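Local structure of platelet inhibitor (Ancylostoma caninum, 4TPV) at residues A28-N33 with S37-M42; S64-N69 with K98-N103; N86-E91 with C135-E140; C122-V125 with K130-V133. The protein inhibits platelet aggregation and adhesion, possibly by binding the integrins GPIIb/IIIa and alpha-2/beta-1, and belongs to the CAP superfamily of secreted proteins. One frame throughout, in Å; residues are numbered along the deposited sequence. Where two conformers were deposited one is given.

Contact 1. Residues A28-N33 with S37-M42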
loop_
_atom_site.group_PDB
_atom_site.type_symbol
_atom_site.label_atom_id
_atom_site.label_comp_id
_atom_site.label_asym_id
_atom_site.label_seq_id
_atom_site.Cartn_x
_atom_site.Cartn_y
_atom_site.Cartn_z
ATOM N N ALA A 28 1.713 -3.499 9.954
ATOM C CA ALA A 28 1.742 -4.020 11.321
ATOM C C ALA A 28 3.088 -3.731 12.002
ATOM O O ALA A 28 3.129 -3.349 13.168
ATOM C CB ALA A 28 1.462 -5.520 11.308
ATOM N N ALA A 29 4.181 -3.940 11.273
ATOM C CA ALA A 29 5.506 -3.635 11.814
ATOM C C ALA A 29 5.572 -2.158 12.125
ATOM O O ALA A 29 6.041 -1.748 13.186
ATOM C CB ALA A 29 6.598 -4.029 10.828
ATOM N N PHE A 30 5.095 -1.348 11.186
ATOM C CA PHE A 30 5.135 0.090 11.381
ATOM C C PHE A 30 4.269 0.509 12.566
ATOM O O PHE A 30 4.692 1.326 13.395
ATOM C CB PHE A 30 4.685 0.814 10.113
ATOM C CG PHE A 30 5.099 2.249 10.085
ATOM C CD1 PHE A 30 4.299 3.223 10.645
ATOM C CD2 PHE A 30 6.290 2.615 9.496
ATOM C CE1 PHE A 30 4.685 4.555 10.606
ATOM C CE2 PHE A 30 6.680 3.934 9.448
ATOM C CZ PHE A 30 5.888 4.902 10.013
ATOM N N ALA A 31 3.075 -0.064 12.692
ATOM C CA ALA A 31 2.160 0.327 13.769
ATOM C C ALA A 31 2.725 0.009 15.153
ATOM O O ALA A 31 2.549 0.785 16.097
ATOM C CB ALA A 31 0.782 -0.367 13.593
ATOM N N ARG A 32 3.373 -1.142 15.272
ATOM C CA ARG A 32 3.939 -1.538 16.554
ATOM C C ARG A 32 5.172 -0.713 16.890
ATOM O O ARG A 32 5.359 -0.332 18.046
ATOM C CB ARG A 32 4.273 -3.034 16.565
ATOM C CG ARG A 32 4.832 -3.523 17.919
ATOM C CD ARG A 32 3.724 -3.608 18.999
ATOM N NE ARG A 32 2.865 -4.778 18.855
ATOM C CZ ARG A 32 1.705 -4.942 19.484
ATOM N NH1 ARG A 32 1.256 -4.008 20.312
ATOM N NH2 ARG A 32 0.985 -6.043 19.282
ATOM N N ASN A 33 6.006 -0.417 15.894
ATOM C CA ASN A 33 7.279 0.243 16.193
ATOM C C ASN A 33 7.144 1.759 16.317
ATOM O O ASN A 33 7.891 2.390 17.067
ATOM C CB ASN A 33 8.325 -0.136 15.132
ATOM C CG ASN A 33 8.851 -1.549 15.328
ATOM O OD1 ASN A 33 9.828 -1.765 16.056
ATOM N ND2 ASN A 33 8.192 -2.523 14.704
ATOM N N SER A 37 -2.137 4.792 16.089
ATOM C CA SER A 37 -3.408 4.498 16.751
ATOM C C SER A 37 -4.583 4.058 15.865
ATOM O O SER A 37 -5.594 3.611 16.399
ATOM C CB SER A 37 -3.848 5.717 17.554
ATOM O OG SER A 37 -3.961 6.854 16.710
ATOM N N LYS A 38 -4.474 4.200 14.542
ATOM C CA LYS A 38 -5.568 3.775 13.660
ATOM C C LYS A 38 -5.068 3.371 12.271
ATOM O O LYS A 38 -5.562 3.825 11.231
ATOM C CB LYS A 38 -6.635 4.870 13.579
ATOM C CG LYS A 38 -6.158 6.266 13.248
ATOM C CD LYS A 38 -7.364 7.196 13.101
ATOM C CE LYS A 38 -6.931 8.651 13.019
ATOM N NZ LYS A 38 -8.123 9.555 12.888
ATOM N N MET A 39 -4.094 2.467 12.269
ATOM C CA MET A 39 -3.568 1.941 11.014
ATOM C C MET A 39 -4.544 0.909 10.485
ATOM O O MET A 39 -4.789 -0.097 11.131
ATOM C CB MET A 39 -2.187 1.316 11.210
ATOM C CG MET A 39 -1.562 0.835 9.910
ATOM S SD MET A 39 -0.776 2.145 8.962
ATOM C CE MET A 39 0.667 2.559 9.954
ATOM N N ARG A 40 -5.104 1.161 9.307
ATOM C CA ARG A 40 -6.068 0.217 8.719
ATOM C C ARG A 40 -5.429 -1.000 8.054
ATOM O O ARG A 40 -4.361 -0.933 7.445
ATOM C CB ARG A 40 -6.957 0.944 7.700
ATOM C CG ARG A 40 -7.861 2.008 8.375
ATOM C CD ARG A 40 -9.054 2.429 7.533
ATOM N NE ARG A 40 -10.041 1.346 7.436
ATOM C CZ ARG A 40 -11.329 1.535 7.175
ATOM N NH1 ARG A 40 -11.797 2.756 6.998
ATOM N NH2 ARG A 40 -12.145 0.491 7.097
ATOM N N THR A 41 -6.139 -2.118 8.144
ATOM C CA THR A 41 -5.822 -3.291 7.347
ATOM C C THR A 41 -6.136 -2.965 5.905
ATOM O O THR A 41 -7.217 -2.438 5.614
ATOM C CB THR A 41 -6.640 -4.502 7.772
ATOM O OG1 THR A 41 -6.463 -4.729 9.170
ATOM C CG2 THR A 41 -6.196 -5.754 7.009
ATOM N N MET A 42 -5.196 -3.256 5.011
ATOM C CA MET A 42 -5.504 -3.164 3.580
ATOM C C MET A 42 -6.166 -4.409 3.031
ATOM O O MET A 42 -5.836 -5.543 3.399
ATOM C CB MET A 42 -4.254 -2.907 2.755
ATOM C CG MET A 42 -3.712 -1.494 2.859
ATOM S SD MET A 42 -2.223 -1.293 1.843
ATOM C CE MET A 42 -2.038 0.494 1.935
#

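Contact 2. Residues S64-N69 with K98-N103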
loop_
_atom_site.group_PDB
_atom_site.type_symbol
_atom_site.label_atom_id
_atom_site.label_comp_id
_atom_site.label_asym_id
_atom_site.label_seq_id
_atom_site.Cartn_x
_atom_site.Cartn_y
_atom_site.Cartn_z
ATOM N N SER A 64 1.965 9.398 -11.062
ATOM C CA SER A 64 1.157 10.412 -11.718
ATOM C C SER A 64 0.133 11.077 -10.785
ATOM O O SER A 64 -0.540 12.026 -11.185
ATOM C CB SER A 64 0.425 9.805 -12.920
ATOM O OG SER A 64 -0.466 8.791 -12.503
ATOM N N SER A 65 0.014 10.576 -9.553
ATOM C CA SER A 65 -0.895 11.135 -8.542
ATOM C C SER A 65 -0.380 10.776 -7.157
ATOM O O SER A 65 0.511 9.913 -7.048
ATOM C CB SER A 65 -2.318 10.601 -8.728
ATOM O OG SER A 65 -2.379 9.220 -8.389
ATOM N N GLU A 66 -0.932 11.393 -6.107
ATOM C CA GLU A 66 -0.395 11.145 -4.751
ATOM C C GLU A 66 -0.587 9.690 -4.290
ATOM O O GLU A 66 0.213 9.172 -3.479
ATOM C CB GLU A 66 -1.013 12.099 -3.719
ATOM C CG GLU A 66 -0.526 13.544 -3.810
ATOM C CD GLU A 66 0.945 13.696 -3.447
ATOM O OE1 GLU A 66 1.477 12.864 -2.673
ATOM O OE2 GLU A 66 1.570 14.662 -3.935
ATOM N N GLU A 67 -1.627 9.021 -4.795
ATOM C CA GLU A 67 -1.932 7.667 -4.325
ATOM C C GLU A 67 -1.349 6.553 -5.228
ATOM O O GLU A 67 -1.778 5.402 -5.182
ATOM C CB GLU A 67 -3.453 7.486 -4.174
ATOM C CG GLU A 67 -3.962 7.478 -2.708
ATOM C CD GLU A 67 -3.891 8.829 -1.999
ATOM O OE1 GLU A 67 -3.914 9.875 -2.670
ATOM O OE2 GLU A 67 -3.839 8.851 -0.751
ATOM N N GLU A 68 -0.320 6.883 -5.991
ATOM C CA GLU A 68 0.348 5.892 -6.817
ATOM C C GLU A 68 1.804 5.654 -6.394
ATOM O O GLU A 68 2.553 6.593 -6.108
ATOM C CB GLU A 68 0.309 6.319 -8.272
ATOM C CG GLU A 68 0.934 5.309 -9.203
ATOM C CD GLU A 68 0.704 5.679 -10.640
ATOM O OE1 GLU A 68 1.404 6.574 -11.130
ATOM O OE2 GLU A 68 -0.211 5.097 -11.265
ATOM N N ASN A 69 2.186 4.378 -6.349
ATOM C CA ASN A 69 3.591 3.978 -6.202
ATOM C C ASN A 69 4.092 3.353 -7.500
ATOM O O ASN A 69 3.349 2.607 -8.150
ATOM C CB ASN A 69 3.764 2.971 -5.056
ATOM C CG ASN A 69 3.767 3.615 -3.685
ATOM O OD1 ASN A 69 3.611 4.822 -3.542
ATOM N ND2 ASN A 69 3.943 2.788 -2.657
ATOM N N LYS A 98 5.944 11.998 11.717
ATOM C CA LYS A 98 4.612 11.635 11.237
ATOM C C LYS A 98 4.123 12.489 10.077
ATOM O O LYS A 98 3.122 12.140 9.434
ATOM C CB LYS A 98 3.602 11.710 12.384
ATOM C CG LYS A 98 3.287 13.120 12.816
ATOM C CD LYS A 98 2.234 13.159 13.934
ATOM C CE LYS A 98 2.824 12.827 15.290
ATOM N NZ LYS A 98 1.833 13.064 16.394
ATOM N N VAL A 99 4.824 13.582 9.791
ATOM C CA VAL A 99 4.351 14.509 8.756
ATOM C C VAL A 99 5.006 14.210 7.425
ATOM O O VAL A 99 6.224 14.129 7.325
ATOM C CB VAL A 99 4.621 15.988 9.125
ATOM C CG1 VAL A 99 4.130 16.915 8.008
ATOM C CG2 VAL A 99 3.960 16.355 10.454
ATOM N N TYR A 100 4.186 14.008 6.394
ATOM C CA TYR A 100 4.717 13.753 5.074
ATOM C C TYR A 100 5.346 15.014 4.481
ATOM O O TYR A 100 4.733 16.085 4.442
ATOM C CB TYR A 100 3.611 13.226 4.143
ATOM C CG TYR A 100 4.122 12.949 2.741
ATOM C CD1 TYR A 100 5.118 11.999 2.520
ATOM C CD2 TYR A 100 3.615 13.625 1.642
ATOM C CE1 TYR A 100 5.613 11.745 1.256
ATOM C CE2 TYR A 100 4.099 13.349 0.337
ATOM C CZ TYR A 100 5.103 12.410 0.163
ATOM O OH TYR A 100 5.615 12.125 -1.084
ATOM N N ASN A 101 6.589 14.885 4.042
ATOM C CA ASN A 101 7.261 15.976 3.357
ATOM C C ASN A 101 7.508 15.533 1.926
ATOM O O ASN A 101 8.247 14.578 1.670
ATOM C CB ASN A 101 8.560 16.359 4.066
ATOM C CG ASN A 101 8.338 16.825 5.495
ATOM O OD1 ASN A 101 7.354 17.505 5.809
ATOM N ND2 ASN A 101 9.262 16.461 6.377
ATOM N N LYS A 102 6.834 16.183 0.984
ATOM C CA LYS A 102 6.926 15.755 -0.407
ATOM C C LYS A 102 8.297 16.143 -0.956
ATOM O O LYS A 102 8.526 17.282 -1.350
ATOM C CB LYS A 102 5.792 16.377 -1.229
ATOM C CG LYS A 102 5.789 16.037 -2.728
ATOM C CD LYS A 102 4.535 16.591 -3.394
ATOM C CE LYS A 102 4.533 16.384 -4.891
ATOM N NZ LYS A 102 4.476 14.957 -5.274
ATOM N N ASN A 103 9.226 15.191 -0.948
ATOM C CA ASN A 103 10.619 15.498 -1.284
ATOM C C ASN A 103 11.210 14.443 -2.210
ATOM O O ASN A 103 12.425 14.395 -2.421
ATOM C CB ASN A 103 11.465 15.626 -0.008
ATOM C CG ASN A 103 11.433 14.364 0.855
ATOM O OD1 ASN A 103 11.212 13.263 0.366
ATOM N ND2 ASN A 103 11.639 14.536 2.159
HETATM O O HOH W 1 4.158 12.972 -3.178
#

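Contact 3. Residues N86-E91 with C135-E140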
loop_
_atom_site.group_PDB
_atom_site.type_symbol
_atom_site.label_atom_id
_atom_site.label_comp_id
_atom_site.label_asym_id
_atom_site.label_seq_id
_atom_site.Cartn_x
_atom_site.Cartn_y
_atom_site.Cartn_z
ATOM N N ASN A 86 10.264 -4.156 -1.260
ATOM C CA ASN A 86 11.505 -3.816 -0.571
ATOM C C ASN A 86 12.049 -2.462 -1.007
ATOM O O ASN A 86 12.582 -1.697 -0.188
ATOM C CB ASN A 86 12.543 -4.924 -0.781
ATOM C CG ASN A 86 12.398 -6.031 0.230
ATOM O OD1 ASN A 86 12.936 -5.949 1.330
ATOM N ND2 ASN A 86 11.637 -7.061 -0.121
ATOM N N SER A 87 11.929 -2.153 -2.291
ATOM C CA SER A 87 12.354 -0.848 -2.769
ATOM C C SER A 87 11.544 0.248 -2.084
ATOM O O SER A 87 12.109 1.229 -1.619
ATOM C CB SER A 87 12.207 -0.737 -4.290
ATOM O OG SER A 87 12.821 0.455 -4.751
ATOM N N TRP A 88 10.228 0.072 -2.011
ATOM C CA TRP A 88 9.372 1.071 -1.384
ATOM C C TRP A 88 9.599 1.130 0.134
ATOM O O TRP A 88 9.698 2.211 0.718
ATOM C CB TRP A 88 7.903 0.783 -1.718
ATOM C CG TRP A 88 7.633 0.852 -3.197
ATOM C CD1 TRP A 88 8.390 1.472 -4.126
ATOM C CD2 TRP A 88 6.535 0.254 -3.908
ATOM N NE1 TRP A 88 7.841 1.320 -5.384
ATOM C CE2 TRP A 88 6.701 0.565 -5.270
ATOM C CE3 TRP A 88 5.445 -0.526 -3.524
ATOM C CZ2 TRP A 88 5.796 0.155 -6.250
ATOM C CZ3 TRP A 88 4.550 -0.938 -4.492
ATOM C CH2 TRP A 88 4.730 -0.601 -5.840
ATOM N N TRP A 89 9.679 -0.027 0.786
ATOM C CA TRP A 89 9.910 -0.037 2.238
ATOM C C TRP A 89 11.217 0.651 2.641
ATOM O O TRP A 89 11.280 1.327 3.676
ATOM C CB TRP A 89 9.903 -1.481 2.768
ATOM C CG TRP A 89 10.329 -1.566 4.218
ATOM C CD1 TRP A 89 11.588 -1.788 4.687
ATOM C CD2 TRP A 89 9.494 -1.406 5.372
ATOM N NE1 TRP A 89 11.588 -1.801 6.062
ATOM C CE2 TRP A 89 10.315 -1.562 6.508
ATOM C CE3 TRP A 89 8.132 -1.158 5.555
ATOM C CZ2 TRP A 89 9.815 -1.479 7.810
ATOM C CZ3 TRP A 89 7.636 -1.073 6.836
ATOM C CH2 TRP A 89 8.477 -1.230 7.953
ATOM N N SER A 90 12.250 0.502 1.812
ATOM C CA SER A 90 13.563 1.075 2.129
ATOM C C SER A 90 13.539 2.597 2.316
ATOM O O SER A 90 14.463 3.170 2.904
ATOM C CB SER A 90 14.575 0.702 1.045
ATOM O OG SER A 90 14.876 -0.684 1.094
ATOM N N GLU A 91 12.485 3.258 1.855
ATOM C CA GLU A 91 12.373 4.699 2.024
ATOM C C GLU A 91 12.142 5.077 3.475
ATOM O O GLU A 91 12.218 6.252 3.841
ATOM C CB GLU A 91 11.241 5.257 1.153
ATOM C CG GLU A 91 11.529 5.142 -0.324
ATOM C CD GLU A 91 10.456 5.790 -1.169
ATOM O OE1 GLU A 91 9.378 6.091 -0.610
ATOM O OE2 GLU A 91 10.716 6.031 -2.371
ATOM N N CYS A 135 1.356 0.288 -7.913
ATOM C CA CYS A 135 0.259 0.043 -7.001
ATOM C C CYS A 135 -0.490 1.346 -6.760
ATOM O O CYS A 135 0.110 2.415 -6.651
ATOM C CB CYS A 135 0.750 -0.538 -5.676
ATOM S SG CYS A 135 1.374 -2.246 -5.741
ATOM N N GLN A 136 -1.810 1.230 -6.709
ATOM C CA GLN A 136 -2.699 2.342 -6.446
ATOM C C GLN A 136 -3.378 2.090 -5.111
ATOM O O GLN A 136 -3.747 0.949 -4.786
ATOM C CB GLN A 136 -3.739 2.488 -7.580
ATOM C CG GLN A 136 -3.129 2.909 -8.911
ATOM C CD GLN A 136 -3.117 4.408 -9.093
ATOM O OE1 GLN A 136 -3.580 5.157 -8.228
ATOM N NE2 GLN A 136 -2.583 4.864 -10.228
ATOM N N TYR A 137 -3.521 3.150 -4.323
ATOM C CA TYR A 137 -4.070 3.034 -2.982
ATOM C C TYR A 137 -5.333 3.862 -2.806
ATOM O O TYR A 137 -5.623 4.789 -3.588
ATOM C CB TYR A 137 -3.008 3.457 -1.955
ATOM C CG TYR A 137 -1.725 2.665 -2.093
ATOM C CD1 TYR A 137 -1.580 1.428 -1.485
ATOM C CD2 TYR A 137 -0.676 3.132 -2.888
ATOM C CE1 TYR A 137 -0.393 0.675 -1.636
ATOM C CE2 TYR A 137 0.500 2.393 -3.042
ATOM C CZ TYR A 137 0.641 1.172 -2.399
ATOM O OH TYR A 137 1.813 0.454 -2.549
ATOM N N GLY A 138 -6.095 3.530 -1.766
ATOM C CA GLY A 138 -7.291 4.292 -1.432
ATOM C C GLY A 138 -7.675 4.139 0.029
ATOM O O GLY A 138 -7.195 3.238 0.711
ATOM N N PRO A 139 -8.516 5.056 0.536
ATOM C CA PRO A 139 -9.019 6.208 -0.219
ATOM C C PRO A 139 -7.986 7.313 -0.350
ATOM O O PRO A 139 -6.920 7.272 0.268
ATOM C CB PRO A 139 -10.219 6.693 0.618
ATOM C CG PRO A 139 -10.191 5.909 1.905
ATOM C CD PRO A 139 -8.942 5.082 1.942
ATOM N N GLU A 140 -8.292 8.310 -1.167
ATOM C CA GLU A 140 -7.358 9.413 -1.353
ATOM C C GLU A 140 -7.212 10.273 -0.099
ATOM O O GLU A 140 -8.196 10.743 0.476
ATOM C CB GLU A 140 -7.793 10.276 -2.537
ATOM C CG GLU A 140 -7.678 9.576 -3.882
ATOM C CD GLU A 140 -8.244 10.414 -5.018
ATOM O OE1 GLU A 140 -8.818 11.492 -4.740
ATOM O OE2 GLU A 140 -8.115 9.992 -6.187
#

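Contact 4. Residues C122-V125 with K130-V133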
loop_
_atom_site.group_PDB
_atom_site.type_symbol
_atom_site.label_atom_id
_atom_site.label_comp_id
_atom_site.label_asym_id
_atom_site.label_seq_id
_atom_site.Cartn_x
_atom_site.Cartn_y
_atom_site.Cartn_z
ATOM N N CYS A 122 -2.733 -3.489 -7.775
ATOM C CA CYS A 122 -1.411 -3.384 -8.408
ATOM C C CYS A 122 -1.383 -3.899 -9.851
ATOM O O CYS A 122 -2.297 -4.586 -10.297
ATOM C CB CYS A 122 -0.375 -4.130 -7.567
ATOM S SG CYS A 122 -0.217 -3.522 -5.860
ATOM N N ALA A 123 -0.316 -3.558 -10.574
ATOM C CA ALA A 123 -0.181 -3.882 -11.988
ATOM C C ALA A 123 1.289 -4.151 -12.299
ATOM O O ALA A 123 2.188 -3.540 -11.709
ATOM C CB ALA A 123 -0.718 -2.739 -12.859
ATOM N N VAL A 124 1.531 -5.093 -13.195
ATOM C CA VAL A 124 2.877 -5.441 -13.620
ATOM C C VAL A 124 2.909 -5.382 -15.137
ATOM O O VAL A 124 2.132 -6.077 -15.795
ATOM C CB VAL A 124 3.266 -6.840 -13.119
ATOM C CG1 VAL A 124 4.640 -7.226 -13.655
ATOM C CG2 VAL A 124 3.244 -6.880 -11.588
ATOM N N VAL A 125 3.782 -4.551 -15.710
ATOM C CA VAL A 125 3.808 -4.383 -17.158
ATOM C C VAL A 125 5.242 -4.284 -17.644
ATOM O O VAL A 125 6.132 -3.975 -16.861
ATOM C CB VAL A 125 3.048 -3.129 -17.609
ATOM C CG1 VAL A 125 1.581 -3.172 -17.160
ATOM C CG2 VAL A 125 3.723 -1.890 -17.081
ATOM N N LYS A 130 12.035 -3.190 -19.491
ATOM C CA LYS A 130 12.047 -3.056 -18.037
ATOM C C LYS A 130 10.681 -3.372 -17.447
ATOM O O LYS A 130 9.660 -3.017 -18.022
ATOM C CB LYS A 130 12.449 -1.641 -17.614
ATOM C CG LYS A 130 13.796 -1.191 -18.124
ATOM C CD LYS A 130 14.109 0.220 -17.665
ATOM C CE LYS A 130 15.393 0.733 -18.303
ATOM N NZ LYS A 130 15.294 0.853 -19.790
ATOM N N THR A 131 10.669 -3.992 -16.275
ATOM C CA THR A 131 9.413 -4.244 -15.566
ATOM C C THR A 131 9.017 -2.999 -14.792
ATOM O O THR A 131 9.829 -2.430 -14.081
ATOM C CB THR A 131 9.541 -5.445 -14.622
ATOM O OG1 THR A 131 9.931 -6.595 -15.385
ATOM C CG2 THR A 131 8.224 -5.729 -13.899
ATOM N N HIS A 132 7.773 -2.566 -14.969
ATOM C CA HIS A 132 7.185 -1.525 -14.133
ATOM C C HIS A 132 6.143 -2.173 -13.249
ATOM O O HIS A 132 5.275 -2.903 -13.721
ATOM C CB HIS A 132 6.518 -0.410 -14.951
ATOM C CG HIS A 132 7.471 0.481 -15.696
ATOM N ND1 HIS A 132 7.194 1.806 -15.942
ATOM C CD2 HIS A 132 8.694 0.243 -16.233
ATOM C CE1 HIS A 132 8.197 2.348 -16.612
ATOM N NE2 HIS A 132 9.123 1.424 -16.796
ATOM N N VAL A 133 6.256 -1.921 -11.955
ATOM C CA VAL A 133 5.259 -2.343 -11.005
ATOM C C VAL A 133 4.591 -1.082 -10.496
ATOM O O VAL A 133 5.285 -0.136 -10.094
ATOM C CB VAL A 133 5.875 -3.109 -9.830
ATOM C CG1 VAL A 133 4.786 -3.490 -8.833
ATOM C CG2 VAL A 133 6.626 -4.334 -10.331
#

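Contact 1. Residues A28-N33 with S37-M42
The last turns of the long helix 13-34 of the CAP fold meet the chain as it doubles back toward strand 43-44, and Phe-30, Ala-31 and Met-39 carry the contact. Met-39 is the shared partner. Near its root, CB packs against the Ala-31 methyl, CB to CB at 4.2 Å, which brings the backbones within 6.6 Å between the CA atoms of these two residues. At its far end, CE of Met-39 lies 3.8 Å from CD1 of Phe-30, obliquely to the ring, and the two side chains cross at about a right angle. The thioether side chain gets there by folding: after CG leaves anti to the backbone N (chi1 -176°), bends at chi2 (81°) and chi3 bring the terminal methyl to the phenyl group. All three residues are buried, and the joint is wholly apolar. The surroundings supply the polar grip. Backbone bonds tie Met-39 and Thr-41 to Cys-176, in the C-terminal cysteine-rich part of the chain, while Arg-27, one turn back on helix 13-34, bonds the carbonyl of Arg-40. The Phe-30 ring also stacks on Tyr-34 and meets Tyr-149 edge-to-face, so the helix end packs against the returning chain and, through Tyr-149, the loop after strand 130-138.

Contact 2. Residues S64-N69 with K98-N103
Glu-66 and Lys-102 are the nearest residues of the two backbones, yet their CA atoms stay 9.7 Å apart, with a type I turn from Ser-65 to Glu-68 on one side and an extended loop on the other. Side chains and a water bridge that distance. The Glu-66 chain, bent at chi2 (-67°), brings its carboxylate round to the loop, where OE2 forms a salt bridge with NZ of Lys-102 at 3.2 Å. The ammonium sits on the syn side of OE2 but 31° out of the carboxylate plane. Lys-102 reaches across with its chain extended until the final torsion, which turns NZ aside and leaves CD and CE lying against OE2. Water 1 closes the gap between the three side chains: it donates to OE1 of Glu-66 at 2.7 Å, accepts from NZ of Lys-102 at 2.9 Å, and hydrogen-bonds to OH of Tyr-100 at 2.7 Å, in the plane of that ring. OE1 also stands 4.0 Å from CE2 of Tyr-100, carboxylate and ring planes being 72° apart. A second lysine, Lys-142, forms a salt bridge with OE1, so the two positive charges probably stabilise the ionised carboxylate. Tyr-100 packs on Ser-107 and Ala-110 of helix 107-113. The arrangement is a direct salt bridge reinforced by a bridging water, joining the turn into edge strand 68-73 of the CAP domain to the loop before helix 107-113.

Contact 3. Residues N86-E91 with C135-E140
This is a buried helix-on-sheet contact in the core of the CAP domain, whose alpha-beta-alpha sandwich places helices on both faces of a central sheet. Helix 80-89 sends Trp-88 down onto strand 130-138, where Cys-135 and Tyr-137, two residues apart and both directed toward the helix, receive it. The backbones stay well separated, with 10.8 Å between the CA atoms of Trp-88 and Cys-135, and the indole spans the gap. Its six-membered ring leads: CZ3 and CH2 form the rim that meets the strand. Cys-135 SG lies at that edge, in the ring plane, 4.8 Å from the ring centroid and 85° off its normal, a sulfur-aromatic contact made edge-on. CB of Cys-135 backs it up against the same two carbons. The disulfide to Cys-122 on the adjacent strand restrains the sulfur there.

The indole is held from its other side too, since NE1 of Trp-88 hydrogen-bonds to the carbonyl of Val-70 on strand 68-73. With chi1 at -62°, CG lies anti to the carbonyl carbon, and the ring extends from the helix toward the sheet. Met-112 and Asn-108 of helix 107-113 pack on it as well. Tyr-137 approaches the indole obliquely, by its hydroxyl end. That hydroxyl has its polar partner in NE2 of His-23 on helix 13-34, a bond linking the strand to a further helix. Against Trp-88 the same oxygen makes a packing contact, with Tyr-137 OH 3.6 Å from CZ3.

Contact 4. Residues C122-V125 with K130-V133
Val-125 and His-132 face each other as an antiparallel hydrogen-bonded pair, and their side chains meet on one face of the sheet. CG2 of Val-125 comes within 3.8 Å of CB of His-132. With chi1 at -59°, the valine has CG1 anti to the carbonyl carbon and CG2 between the backbone N and that carbon, reaching the histidine root; the His-132 ring, CG beside its own backbone N, lies farther from that methyl. Beneath them the backbone pair is closed by two nearly straight bonds, Val-125 N to His-132 O at 3.0 Å and His-132 N to Val-125 O at 2.9 Å. These are two rungs of the beta hairpin formed by strands 119-127 and 130-138, the central two strands of the CAP sheet. The other face belongs to Val-124 and Val-133, a non-hydrogen-bonded pair with CA atoms 4.7 Å apart. Both hold CG1 anti to the backbone N (chi1 176° and 178°), and the CG2 methyls meet loosely across the pair at 4.4 Å. CG1 of Val-124 instead packs diagonally against CG2 of Thr-131, 3.9 Å away. Ile-80 of helix 80-89 rests on both valines, whereas Val-125 on the opposite face packs against Tyr-53 and Ala-56 of helix 46-56.

In the fold
Contacts 2, 3 and 4 all reach one sheet. Contact 4 is nested inside the loop closed by contact 3, and the Cys-122 to Cys-135 disulfide, SG to SG 2.0 Å, bolts the two together although their centres lie 14 Å apart. Contacts 2 and 3 are closest, with centres 9 Å apart: strand 68-73 and the residue before it pair with strand 130-138, Asn-69 N lying 2.9 Å from Cys-135 O and Glu-67 O 3.0 Å from Tyr-137 N. Contact 1 lies farther off, its centre 26 Å from that of contact 4 across the middle of the molecule, but it touches contact 3 where Met-42 CE packs 3.6 Å from Tyr-137 CD1.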